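PDB 1RQB: transcarboxylase 5S subunit from Propionibacterium freudenreichii subsp. shermanii, which catalyses transfer of a carboxyl group from the biotin of the 1.3S subunit to pyruvate, forming oxaloacetate in a cobalt-dependent reaction. Local coordinates for residues Gly60-Glu65 against Gly157-Gly162; Tyr111-Asp116 against Pro143-His148; Lys435-Ala438 against Gly442-Gly445. All coordinates share one frame; numbering follows the deposited sequence.

Contact 1: residues Gly60-Glu65 against Gly157-Gly162; sequences GYWSVE and GKHAQG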
ATOM      1  N   GLY A  60     -23.160  -3.157  -2.926  1.00 16.77           N
ATOM      2  CA  GLY A  60     -23.378  -2.034  -3.834  1.00 13.39           C
ATOM      3  C   GLY A  60     -22.382  -1.890  -4.982  1.00 16.89           C
ATOM      4  O   GLY A  60     -22.284  -0.834  -5.605  1.00 13.04           O
ATOM      5  N   TYR A  61     -21.654  -2.955  -5.289  1.00 12.49           N
ATOM      6  CA  TYR A  61     -20.649  -2.914  -6.362  1.00 12.61           C
ATOM      7  C   TYR A  61     -21.315  -2.826  -7.738  1.00 14.33           C
ATOM      8  O   TYR A  61     -22.416  -3.334  -7.941  1.00 14.11           O
ATOM      9  CB  TYR A  61     -19.810  -4.186  -6.333  1.00  9.39           C
ATOM     10  CG  TYR A  61     -18.976  -4.369  -5.101  1.00  8.63           C
ATOM     11  CD1 TYR A  61     -19.220  -5.427  -4.222  1.00 13.65           C
ATOM     12  CD2 TYR A  61     -17.894  -3.529  -4.842  1.00 15.18           C
ATOM     13  CE1 TYR A  61     -18.392  -5.653  -3.111  1.00 13.18           C
ATOM     14  CE2 TYR A  61     -17.058  -3.744  -3.739  1.00 16.15           C
ATOM     15  CZ  TYR A  61     -17.313  -4.811  -2.885  1.00 15.37           C
ATOM     16  OH  TYR A  61     -16.458  -5.059  -1.839  1.00 15.10           O
ATOM     17  N   TRP A  62     -20.623  -2.207  -8.692  1.00 12.52           N
ATOM     18  CA  TRP A  62     -21.136  -2.122 -10.068  1.00 13.73           C
ATOM     19  C   TRP A  62     -21.117  -3.533 -10.663  1.00 12.22           C
ATOM     20  O   TRP A  62     -22.046  -3.959 -11.348  1.00 12.20           O
ATOM     21  CB  TRP A  62     -20.263  -1.190 -10.916  1.00 12.95           C
ATOM     22  CG  TRP A  62     -20.795  -1.059 -12.321  1.00 14.70           C
ATOM     23  CD1 TRP A  62     -21.895  -0.350 -12.721  1.00 19.27           C
ATOM     24  CD2 TRP A  62     -20.328  -1.764 -13.474  1.00 14.93           C
ATOM     25  NE1 TRP A  62     -22.151  -0.585 -14.057  1.00 19.59           N
ATOM     26  CE2 TRP A  62     -21.203  -1.447 -14.544  1.00 21.01           C
ATOM     27  CE3 TRP A  62     -19.261  -2.640 -13.709  1.00 11.86           C
ATOM     28  CZ2 TRP A  62     -21.041  -1.978 -15.835  1.00 16.46           C
ATOM     29  CZ3 TRP A  62     -19.096  -3.170 -14.995  1.00 14.38           C
ATOM     30  CH2 TRP A  62     -19.985  -2.835 -16.039  1.00 19.33           C
ATOM     31  N   SER A  63     -20.034  -4.259 -10.395  1.00  9.66           N
ATOM     32  CA  SER A  63     -19.897  -5.653 -10.842  1.00  9.62           C
ATOM     33  C   SER A  63     -18.962  -6.385  -9.878  1.00 11.18           C
ATOM     34  O   SER A  63     -18.242  -5.765  -9.097  1.00  9.30           O
ATOM     35  CB  SER A  63     -19.334  -5.750 -12.276  1.00 10.19           C
ATOM     36  OG  SER A  63     -17.960  -5.396 -12.334  1.00 11.02           O
ATOM     37  N   VAL A  64     -19.016  -7.706  -9.942  1.00  9.54           N
ATOM     38  CA  VAL A  64     -18.190  -8.594  -9.111  1.00 10.31           C
ATOM     39  C   VAL A  64     -17.396  -9.514 -10.042  1.00 11.63           C
ATOM     40  O   VAL A  64     -17.967 -10.371 -10.714  1.00 10.91           O
ATOM     41  CB  VAL A  64     -19.092  -9.449  -8.193  1.00 12.28           C
ATOM     42  CG1 VAL A  64     -18.241 -10.400  -7.354  1.00 14.53           C
ATOM     43  CG2 VAL A  64     -19.927  -8.513  -7.280  1.00 12.62           C
ATOM     44  N   GLU A  65     -16.080  -9.329 -10.112  1.00  8.10           N
ATOM     45  CA  GLU A  65     -15.299 -10.196 -11.004  1.00 11.25           C
ATOM     46  C   GLU A  65     -15.164 -11.545 -10.295  1.00 15.71           C
ATOM     47  O   GLU A  65     -14.674 -11.605  -9.169  1.00 16.10           O
ATOM     48  CB  GLU A  65     -13.923  -9.573 -11.288  1.00 15.15           C
ATOM     49  CG  GLU A  65     -13.194 -10.268 -12.440  1.00 18.53           C
ATOM     50  CD  GLU A  65     -11.726  -9.899 -12.521  1.00 22.36           C
ATOM     51  OE1 GLU A  65     -11.297  -9.388 -13.577  1.00 21.50           O
ATOM     52  OE2 GLU A  65     -11.006 -10.132 -11.527  1.00 19.51           O
ATOM     53  N   GLY A 157     -26.703 -11.029 -25.712  1.00 19.08           N
ATOM     54  CA  GLY A 157     -27.373  -9.935 -25.031  1.00 21.43           C
ATOM     55  C   GLY A 157     -26.674  -9.474 -23.755  1.00 22.42           C
ATOM     56  O   GLY A 157     -27.286  -8.839 -22.898  1.00 20.38           O
ATOM     57  N   LYS A 158     -25.388  -9.776 -23.631  1.00 18.34           N
ATOM     58  CA  LYS A 158     -24.640  -9.397 -22.423  1.00 13.99           C
ATOM     59  C   LYS A 158     -23.806  -8.140 -22.679  1.00 17.88           C
ATOM     60  O   LYS A 158     -23.812  -7.586 -23.777  1.00 13.98           O
ATOM     61  CB  LYS A 158     -23.765 -10.568 -21.966  1.00 15.80           C
ATOM     62  CG  LYS A 158     -24.592 -11.826 -21.686  1.00 18.99           C
ATOM     63  CD  LYS A 158     -25.708 -11.554 -20.679  1.00 16.63           C
ATOM     64  CE  LYS A 158     -26.544 -12.812 -20.428  1.00 18.15           C
ATOM     65  NZ  LYS A 158     -27.697 -12.563 -19.500  1.00 23.89           N
ATOM     66  N   HIS A 159     -23.091  -7.699 -21.646  1.00 15.38           N
ATOM     67  CA  HIS A 159     -22.286  -6.469 -21.707  1.00 16.26           C
ATOM     68  C   HIS A 159     -20.874  -6.792 -22.196  1.00 16.31           C
ATOM     69  O   HIS A 159     -20.145  -7.543 -21.549  1.00 11.72           O
ATOM     70  CB  HIS A 159     -22.218  -5.843 -20.307  1.00 15.96           C
ATOM     71  CG  HIS A 159     -21.493  -4.533 -20.255  1.00 16.00           C
ATOM     72  ND1 HIS A 159     -22.122  -3.350 -19.935  1.00 17.36           N
ATOM     73  CD2 HIS A 159     -20.191  -4.222 -20.473  1.00 16.77           C
ATOM     74  CE1 HIS A 159     -21.239  -2.365 -19.957  1.00 19.67           C
ATOM     75  NE2 HIS A 159     -20.061  -2.868 -20.280  1.00 18.12           N
ATOM     76  N   ALA A 160     -20.480  -6.207 -23.326  1.00 12.68           N
ATOM     77  CA  ALA A 160     -19.143  -6.462 -23.880  1.00 14.48           C
ATOM     78  C   ALA A 160     -18.216  -5.303 -23.508  1.00 15.39           C
ATOM     79  O   ALA A 160     -18.432  -4.158 -23.901  1.00 13.14           O
ATOM     80  CB  ALA A 160     -19.210  -6.603 -25.395  1.00 18.93           C
ATOM     81  N   GLN A 161     -17.182  -5.614 -22.747  1.00 14.69           N
ATOM     82  CA  GLN A 161     -16.222  -4.581 -22.337  1.00 10.21           C
ATOM     83  C   GLN A 161     -14.906  -4.816 -23.081  1.00 12.82           C
ATOM     84  O   GLN A 161     -14.180  -5.768 -22.795  1.00 14.99           O
ATOM     85  CB  GLN A 161     -16.026  -4.645 -20.819  1.00 12.63           C
ATOM     86  CG  GLN A 161     -15.137  -3.562 -20.270  1.00 13.26           C
ATOM     87  CD  GLN A 161     -15.246  -3.451 -18.755  1.00 18.10           C
ATOM     88  OE1 GLN A 161     -14.452  -4.032 -18.017  1.00 19.35           O
ATOM     89  NE2 GLN A 161     -16.242  -2.719 -18.289  1.00 18.62           N
ATOM     90  N   GLY A 162     -14.626  -3.950 -24.058  1.00 14.28           N
ATOM     91  CA  GLY A 162     -13.408  -4.064 -24.851  1.00 14.53           C
ATOM     92  C   GLY A 162     -12.258  -3.569 -24.001  1.00 13.73           C
ATOM     93  O   GLY A 162     -12.386  -2.544 -23.333  1.00 15.86           O
TER
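With CG anti to the backbone N in both residues (chi1 -178° in W62, -176° in H159), the two side chains stretch from their backbones toward each other and meet as aromatic rings. The contact is T-shaped: the outer edge of the six-membered ring of W62 is directed at a face of the H159 imidazole, with the centroids of these two rings 5.6 Å apart and their planes at 76°. W62 touches with the far end of its indole, where CH2 and CZ2 lie equally close to H159 CE1, each at 4.1 Å. The edge therefore comes down near the rim of the imidazole rather than over its middle. H159 NE2 is hydrogen-bonded to S191 OG, which also takes part in a bond with Q161 NE2. The residues sit at the entrances of strands 63-68 and 159-163 of the TIM barrel, two strands that are not neighbours: 99-103 and 133-136 come between them. The contact thus spans the end of the barrel where its parallel strands begin, and V133, from the strand next to 159-163, packs against both side chains. W62 is also in cation-pi contact with R98, whose guanidinium is bonded to the W62 carbonyl. One step further into the barrel, Q161 brings its amide NE2 to 4.4 Å from W62 CH2, approaching the indole obliquely. That amide is held at both ends, OE1 being bonded to R135, and the Q161 side chain lies about 7 Å from that of the cobalt ligand H226.

Contact 2: residues Tyr111-Asp116 against Pro143-His148; sequences YRHYND and PRNMAH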
ATOM      1  N   TYR A 111      -4.877 -22.060 -24.360  1.00 22.62           N
ATOM      2  CA  TYR A 111      -3.455 -21.918 -24.706  1.00 23.63           C
ATOM      3  C   TYR A 111      -3.223 -21.537 -26.170  1.00 21.70           C
ATOM      4  O   TYR A 111      -2.072 -21.371 -26.570  1.00 19.66           O
ATOM      5  CB  TYR A 111      -2.766 -23.256 -24.412  1.00 26.29           C
ATOM      6  CG  TYR A 111      -3.222 -24.369 -25.343  1.00 31.00           C
ATOM      7  CD1 TYR A 111      -2.456 -24.737 -26.453  1.00 34.29           C
ATOM      8  CD2 TYR A 111      -4.447 -25.009 -25.152  1.00 34.15           C
ATOM      9  CE1 TYR A 111      -2.901 -25.706 -27.350  1.00 33.66           C
ATOM     10  CE2 TYR A 111      -4.905 -25.982 -26.046  1.00 35.88           C
ATOM     11  CZ  TYR A 111      -4.129 -26.323 -27.144  1.00 36.36           C
ATOM     12  OH  TYR A 111      -4.592 -27.265 -28.042  1.00 33.74           O
ATOM     13  N   ARG A 112      -4.270 -21.406 -26.984  1.00 17.75           N
ATOM     14  CA  ARG A 112      -4.058 -21.051 -28.395  1.00 17.78           C
ATOM     15  C   ARG A 112      -5.304 -20.371 -28.962  1.00 15.00           C
ATOM     16  O   ARG A 112      -6.338 -20.268 -28.304  1.00 17.64           O
ATOM     17  CB  ARG A 112      -3.810 -22.303 -29.244  1.00 20.17           C
ATOM     18  CG  ARG A 112      -5.002 -23.279 -29.242  1.00 16.91           C
ATOM     19  CD  ARG A 112      -4.778 -24.475 -30.151  1.00 24.17           C
ATOM     20  NE  ARG A 112      -5.837 -25.478 -30.036  1.00 22.23           N
ATOM     21  CZ  ARG A 112      -6.974 -25.487 -30.727  1.00 23.65           C
ATOM     22  NH1 ARG A 112      -7.232 -24.534 -31.612  1.00 20.16           N
ATOM     23  NH2 ARG A 112      -7.848 -26.472 -30.541  1.00 23.46           N
ATOM     24  N   HIS A 113      -5.189 -19.900 -30.196  1.00 13.13           N
ATOM     25  CA  HIS A 113      -6.356 -19.306 -30.860  1.00 15.82           C
ATOM     26  C   HIS A 113      -7.282 -20.457 -31.257  1.00 16.73           C
ATOM     27  O   HIS A 113      -6.811 -21.515 -31.673  1.00 18.92           O
ATOM     28  CB  HIS A 113      -5.938 -18.542 -32.121  1.00 19.18           C
ATOM     29  CG  HIS A 113      -5.240 -17.251 -31.840  1.00 22.33           C
ATOM     30  ND1 HIS A 113      -5.526 -16.089 -32.524  1.00 26.52           N
ATOM     31  CD2 HIS A 113      -4.282 -16.929 -30.938  1.00 29.00           C
ATOM     32  CE1 HIS A 113      -4.779 -15.106 -32.051  1.00 26.16           C
ATOM     33  NE2 HIS A 113      -4.016 -15.590 -31.089  1.00 24.70           N
ATOM     34  N   TYR A 114      -8.584 -20.262 -31.098  1.00 13.26           N
ATOM     35  CA  TYR A 114      -9.549 -21.303 -31.480  1.00 17.03           C
ATOM     36  C   TYR A 114     -10.375 -20.821 -32.675  1.00 17.84           C
ATOM     37  O   TYR A 114     -10.471 -19.624 -32.945  1.00 12.36           O
ATOM     38  CB  TYR A 114     -10.510 -21.616 -30.329  1.00 16.65           C
ATOM     39  CG  TYR A 114      -9.829 -22.250 -29.152  1.00 16.97           C
ATOM     40  CD1 TYR A 114      -9.226 -21.469 -28.167  1.00 15.29           C
ATOM     41  CD2 TYR A 114      -9.712 -23.633 -29.063  1.00 18.45           C
ATOM     42  CE1 TYR A 114      -8.520 -22.052 -27.127  1.00 16.95           C
ATOM     43  CE2 TYR A 114      -9.001 -24.228 -28.034  1.00 17.21           C
ATOM     44  CZ  TYR A 114      -8.406 -23.433 -27.071  1.00 19.84           C
ATOM     45  OH  TYR A 114      -7.671 -24.011 -26.072  1.00 21.00           O
ATOM     46  N   ASN A 115     -10.957 -21.783 -33.383  1.00 18.50           N
ATOM     47  CA  ASN A 115     -11.848 -21.466 -34.508  1.00 18.56           C
ATOM     48  C   ASN A 115     -13.039 -20.695 -33.933  1.00 17.39           C
ATOM     49  O   ASN A 115     -13.424 -20.893 -32.781  1.00 16.30           O
ATOM     50  CB  ASN A 115     -12.304 -22.765 -35.198  1.00 19.82           C
ATOM     51  CG  ASN A 115     -13.469 -22.552 -36.149  1.00 21.11           C
ATOM     52  OD1 ASN A 115     -14.622 -22.529 -35.726  1.00 23.34           O
ATOM     53  ND2 ASN A 115     -13.175 -22.387 -37.441  1.00 22.35           N
ATOM     54  N   ASP A 116     -13.610 -19.814 -34.743  1.00 18.00           N
ATOM     55  CA  ASP A 116     -14.732 -18.956 -34.336  1.00 19.48           C
ATOM     56  C   ASP A 116     -15.873 -19.733 -33.673  1.00 22.05           C
ATOM     57  O   ASP A 116     -16.518 -19.209 -32.765  1.00 19.29           O
ATOM     58  CB  ASP A 116     -15.276 -18.172 -35.540  1.00 18.39           C
ATOM     59  CG  ASP A 116     -14.372 -16.997 -35.943  1.00 26.77           C
ATOM     60  OD1 ASP A 116     -13.520 -16.575 -35.121  1.00 20.63           O
ATOM     61  OD2 ASP A 116     -14.524 -16.480 -37.078  1.00 25.11           O
ATOM     62  N   PRO A 143      -7.115  -5.621 -31.928  1.00 16.44           N
ATOM     63  CA  PRO A 143      -8.580  -5.667 -31.896  1.00 20.47           C
ATOM     64  C   PRO A 143      -9.209  -6.822 -32.678  1.00 18.73           C
ATOM     65  O   PRO A 143     -10.291  -7.296 -32.336  1.00 16.69           O
ATOM     66  CB  PRO A 143      -8.990  -4.306 -32.469  1.00 22.35           C
ATOM     67  CG  PRO A 143      -7.794  -3.442 -32.228  1.00 26.15           C
ATOM     68  CD  PRO A 143      -6.652  -4.363 -32.535  1.00 21.19           C
ATOM     69  N   ARG A 144      -8.530  -7.272 -33.727  1.00 18.22           N
ATOM     70  CA  ARG A 144      -9.062  -8.365 -34.557  1.00 19.23           C
ATOM     71  C   ARG A 144      -9.204  -9.647 -33.736  1.00 17.33           C
ATOM     72  O   ARG A 144     -10.100 -10.450 -33.991  1.00 17.91           O
ATOM     73  CB  ARG A 144      -8.144  -8.607 -35.750  1.00 18.83           C
ATOM     74  CG  ARG A 144      -7.957  -7.364 -36.596  1.00 24.31           C
ATOM     75  CD  ARG A 144      -7.008  -7.637 -37.741  1.00 28.72           C
ATOM     76  NE  ARG A 144      -5.721  -8.119 -37.252  1.00 27.04           N
ATOM     77  CZ  ARG A 144      -4.736  -8.537 -38.040  1.00 32.83           C
ATOM     78  NH1 ARG A 144      -4.889  -8.531 -39.360  1.00 29.76           N
ATOM     79  NH2 ARG A 144      -3.600  -8.968 -37.508  1.00 29.09           N
ATOM     80  N   ASN A 145      -8.323  -9.847 -32.755  1.00 15.91           N
ATOM     81  CA  ASN A 145      -8.386 -11.046 -31.907  1.00 14.99           C
ATOM     82  C   ASN A 145      -9.518 -10.930 -30.883  1.00 15.29           C
ATOM     83  O   ASN A 145      -9.878 -11.913 -30.236  1.00 14.96           O
ATOM     84  CB  ASN A 145      -7.071 -11.262 -31.152  1.00 14.61           C
ATOM     85  CG  ASN A 145      -5.943 -11.686 -32.060  1.00 15.62           C
ATOM     86  OD1 ASN A 145      -6.177 -12.248 -33.128  1.00 19.90           O
ATOM     87  ND2 ASN A 145      -4.714 -11.440 -31.634  1.00 19.36           N
HETATM   88  N   MSE A 146     -10.092  -9.742 -30.746  1.00 14.00           N
HETATM   89  CA  MSE A 146     -11.168  -9.547 -29.764  1.00 12.22           C
HETATM   90  C   MSE A 146     -12.542  -9.493 -30.436  1.00 17.22           C
HETATM   91  O   MSE A 146     -13.559  -9.774 -29.804  1.00 11.48           O
HETATM   92  CB  MSE A 146     -10.955  -8.222 -29.009  1.00 15.40           C
HETATM   93  CG  MSE A 146      -9.640  -8.123 -28.235  1.00 17.14           C
HETATM   94 SE   MSE A 146      -9.531  -6.449 -27.226  1.00 28.53          SE
HETATM   95  CE  MSE A 146      -8.055  -5.578 -28.155  1.00 20.61           C
ATOM     96  N   ALA A 147     -12.548  -9.137 -31.716  1.00 18.89           N
ATOM     97  CA  ALA A 147     -13.763  -8.905 -32.511  1.00 17.15           C
ATOM     98  C   ALA A 147     -14.796 -10.031 -32.443  1.00 17.24           C
ATOM     99  O   ALA A 147     -15.977  -9.766 -32.226  1.00 16.37           O
ATOM    100  CB  ALA A 147     -13.380  -8.630 -33.970  1.00 21.45           C
ATOM    101  N   HIS A 148     -14.399 -11.283 -32.637  1.00 16.55           N
ATOM    102  CA  HIS A 148     -15.424 -12.336 -32.662  1.00 14.69           C
ATOM    103  C   HIS A 148     -16.028 -12.609 -31.282  1.00 16.44           C
ATOM    104  O   HIS A 148     -17.231 -12.839 -31.168  1.00 12.74           O
ATOM    105  CB  HIS A 148     -14.884 -13.637 -33.236  1.00 19.67           C
ATOM    106  CG  HIS A 148     -15.968 -14.594 -33.627  1.00 21.25           C
ATOM    107  ND1 HIS A 148     -16.836 -14.345 -34.669  1.00 23.76           N
ATOM    108  CD2 HIS A 148     -16.373 -15.761 -33.071  1.00 18.95           C
ATOM    109  CE1 HIS A 148     -17.728 -15.318 -34.739  1.00 26.55           C
ATOM    110  NE2 HIS A 148     -17.470 -16.189 -33.779  1.00 22.96           N
TER
HETATM  111  O   HOH W   1      -7.287 -14.937 -34.256  1.00 19.85           O
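At the entry to helix 116-128, D116 stacks on H148 in the N-terminal part of helix 144-155, the next helix on the outside of the TIM barrel. The carboxylate of D116 lies flat over one face of the H148 imidazole, their planes only 17° apart, and D116 CG sits 3.6 Å above the plane of the H148 ring, near its centre. D116 CB covers the same ring as a CH-pi contact, 3.7 Å from the centroid of the H148 ring and 22° off its normal. H148 reaches this position with CG anti to its backbone N (chi1 -164°), which swings the imidazole toward the other helix. Both polar ends have partners beyond the stack: D116 OD1 is bound by R421 and Q106, and H148 NE2 is bonded to D120 of helix 116-128. The nearby carboxylates would be expected to favour a protonated imidazole. Within the TIM-barrel domain this is packing between the helices that follow strands 99-103 and 133-136, with N115 as N-cap of the first, its OD1 taking the backbone N of E117. A second, water-bridged contact is made by H113 and N145, earlier in each segment. Their side chains cross nearly at a right angle, with H113 CE1 3.4 Å from N145 OD1 at the ring edge. A water bridges the pair, 2.7 Å from H113 ND1 in the imidazole plane and donating to N145 OD1 at 3.1 Å. The other end of the amide, ND2, is bonded to D138, so both ends of the N145 amide are engaged.

Contact 3: residues Lys435-Ala438 against Gly442-Gly445; sequences KEAA and GFNG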
ATOM      1  N   LYS A 435     -15.831 -35.471 -30.119  1.00 29.68           N
ATOM      2  CA  LYS A 435     -15.631 -36.923 -30.228  1.00 30.15           C
ATOM      3  C   LYS A 435     -14.507 -37.378 -29.297  1.00 29.97           C
ATOM      4  O   LYS A 435     -14.650 -38.368 -28.582  1.00 28.30           O
ATOM      5  CB  LYS A 435     -15.297 -37.318 -31.667  1.00 35.72           C
ATOM      6  CG  LYS A 435     -16.175 -36.630 -32.692  1.00 44.75           C
ATOM      7  CD  LYS A 435     -17.656 -36.703 -32.350  1.00 47.13           C
ATOM      8  CE  LYS A 435     -18.461 -35.858 -33.332  1.00 48.12           C
ATOM      9  NZ  LYS A 435     -19.726 -35.332 -32.737  1.00 50.38           N
ATOM     10  N   GLU A 436     -13.389 -36.659 -29.315  1.00 27.57           N
ATOM     11  CA  GLU A 436     -12.242 -37.003 -28.463  1.00 31.84           C
ATOM     12  C   GLU A 436     -12.610 -36.884 -26.982  1.00 29.82           C
ATOM     13  O   GLU A 436     -12.210 -37.713 -26.167  1.00 30.22           O
ATOM     14  CB  GLU A 436     -11.048 -36.097 -28.773  1.00 34.00           C
ATOM     15  CG  GLU A 436     -10.463 -36.300 -30.166  1.00 38.38           C
ATOM     16  CD  GLU A 436      -9.323 -35.347 -30.465  1.00 42.86           C
ATOM     17  OE1 GLU A 436      -8.571 -35.007 -29.527  1.00 45.78           O
ATOM     18  OE2 GLU A 436      -9.167 -34.947 -31.639  1.00 45.01           O
ATOM     19  N   ALA A 437     -13.371 -35.857 -26.630  1.00 27.39           N
ATOM     20  CA  ALA A 437     -13.750 -35.664 -25.222  1.00 28.49           C
ATOM     21  C   ALA A 437     -14.641 -36.818 -24.756  1.00 29.09           C
ATOM     22  O   ALA A 437     -14.504 -37.307 -23.636  1.00 26.12           O
ATOM     23  CB  ALA A 437     -14.485 -34.352 -25.052  1.00 21.63           C
ATOM     24  N   ALA A 438     -15.539 -37.252 -25.636  1.00 28.04           N
ATOM     25  CA  ALA A 438     -16.500 -38.319 -25.319  1.00 32.31           C
ATOM     26  C   ALA A 438     -15.813 -39.658 -25.046  1.00 32.68           C
ATOM     27  O   ALA A 438     -16.467 -40.603 -24.607  1.00 36.01           O
ATOM     28  CB  ALA A 438     -17.499 -38.470 -26.458  1.00 30.14           C
ATOM     29  N   GLY A 442     -15.334 -40.325 -17.224  1.00 20.45           N
ATOM     30  CA  GLY A 442     -15.769 -39.196 -16.422  1.00 23.84           C
ATOM     31  C   GLY A 442     -16.497 -38.109 -17.202  1.00 22.84           C
ATOM     32  O   GLY A 442     -17.229 -37.312 -16.618  1.00 24.11           O
ATOM     33  N   PHE A 443     -16.291 -38.064 -18.517  1.00 25.87           N
ATOM     34  CA  PHE A 443     -16.951 -37.077 -19.384  1.00 26.40           C
ATOM     35  C   PHE A 443     -18.459 -37.111 -19.122  1.00 27.71           C
ATOM     36  O   PHE A 443     -19.073 -38.176 -19.154  1.00 24.19           O
ATOM     37  CB  PHE A 443     -16.632 -37.409 -20.850  1.00 28.75           C
ATOM     38  CG  PHE A 443     -17.335 -36.534 -21.842  1.00 25.63           C
ATOM     39  CD1 PHE A 443     -18.378 -37.039 -22.609  1.00 28.56           C
ATOM     40  CD2 PHE A 443     -16.953 -35.208 -22.017  1.00 28.61           C
ATOM     41  CE1 PHE A 443     -19.037 -36.240 -23.540  1.00 31.45           C
ATOM     42  CE2 PHE A 443     -17.605 -34.394 -22.944  1.00 28.14           C
ATOM     43  CZ  PHE A 443     -18.650 -34.911 -23.709  1.00 32.36           C
ATOM     44  N   ASN A 444     -19.069 -35.946 -18.880  1.00 24.96           N
ATOM     45  CA  ASN A 444     -20.502 -35.923 -18.550  1.00 25.11           C
ATOM     46  C   ASN A 444     -21.382 -35.560 -19.750  1.00 24.92           C
ATOM     47  O   ASN A 444     -22.568 -35.285 -19.580  1.00 23.52           O
ATOM     48  CB  ASN A 444     -20.785 -34.978 -17.365  1.00 23.32           C
ATOM     49  CG  ASN A 444     -20.497 -33.516 -17.675  1.00 24.55           C
ATOM     50  OD1 ASN A 444     -20.430 -33.110 -18.834  1.00 24.03           O
ATOM     51  ND2 ASN A 444     -20.346 -32.709 -16.621  1.00 21.43           N
ATOM     52  N   GLY A 445     -20.817 -35.556 -20.953  1.00 27.19           N
ATOM     53  CA  GLY A 445     -21.603 -35.258 -22.147  1.00 27.66           C
ATOM     54  C   GLY A 445     -22.042 -33.832 -22.451  1.00 28.59           C
ATOM     55  O   GLY A 445     -22.612 -33.582 -23.511  1.00 29.91           O
TER
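G442 leads into the contact with positive phi (101°), in a backbone conformation at which a beta carbon would run into the carbonyl O of the preceding residue. Its own carbonyl is bonded to R467. F443 then carries the whole contact with 435-438. Its CG stands anti to the backbone N (chi1 176°), which extends the benzyl group toward the end of helix 430-437 and lays one ring face against the backbone there. The peptide joining A437 to A438 lies over this face: A438 N is 4.0 Å above the ring plane, close to its centre, whereas the A437 carbonyl carbon is displaced toward the rim. A437 O comes within 3.4 Å of F443 CG, on the side of the ring where the side chain is attached. A438 CA makes a CH-pi contact, 3.9 Å from the centroid of the F443 ring and 27° off the ring normal. The two alanine methyls reach that same face near opposite edges of the ring, A437 CB 3.8 Å from F443 CE2 and A438 CB 4.0 Å from F443 CE1. This is the connection between helices 430-437 and 447-455, in the conserved carboxylase domain: the chain leaves the first helix, turns back, and sets a phenylalanine against the turn it has just left. The second helix closes in as well, with V450 and D449 touching F443 and Y453 touching A437. At N444 the chain turns again; its backbone N is bonded to D449 and its OD1 to T446. G445 follows with positive phi and brings its N over the opposite face of the F443 ring, 3.2 Å above the plane and toward the rim, so that the aromatic ring is sandwiched between two pieces of backbone.

In the fold
From the N terminus the chain first passes 60-65, entering strand 63-68 of the barrel. It then runs through strand 99-103 to 111-116, and through helix 116-128 and strand 133-136 to 143-148, where contact 2 closes its loop. Helix 144-155 leads directly into strand 159-163, and contact 1 closes there, so contact 2 is nested within the loop of contact 1. Contact 1 joins barrel strand entrances, contact 2 successive outer helices, with centres 21 Å apart. Contact 3 follows in series and closes a short loop after helix 430-437, before helix 447-455, in the carboxylase domain; its nearest atoms are about 9 Å from contact 2 and about 21 Å from contact 1.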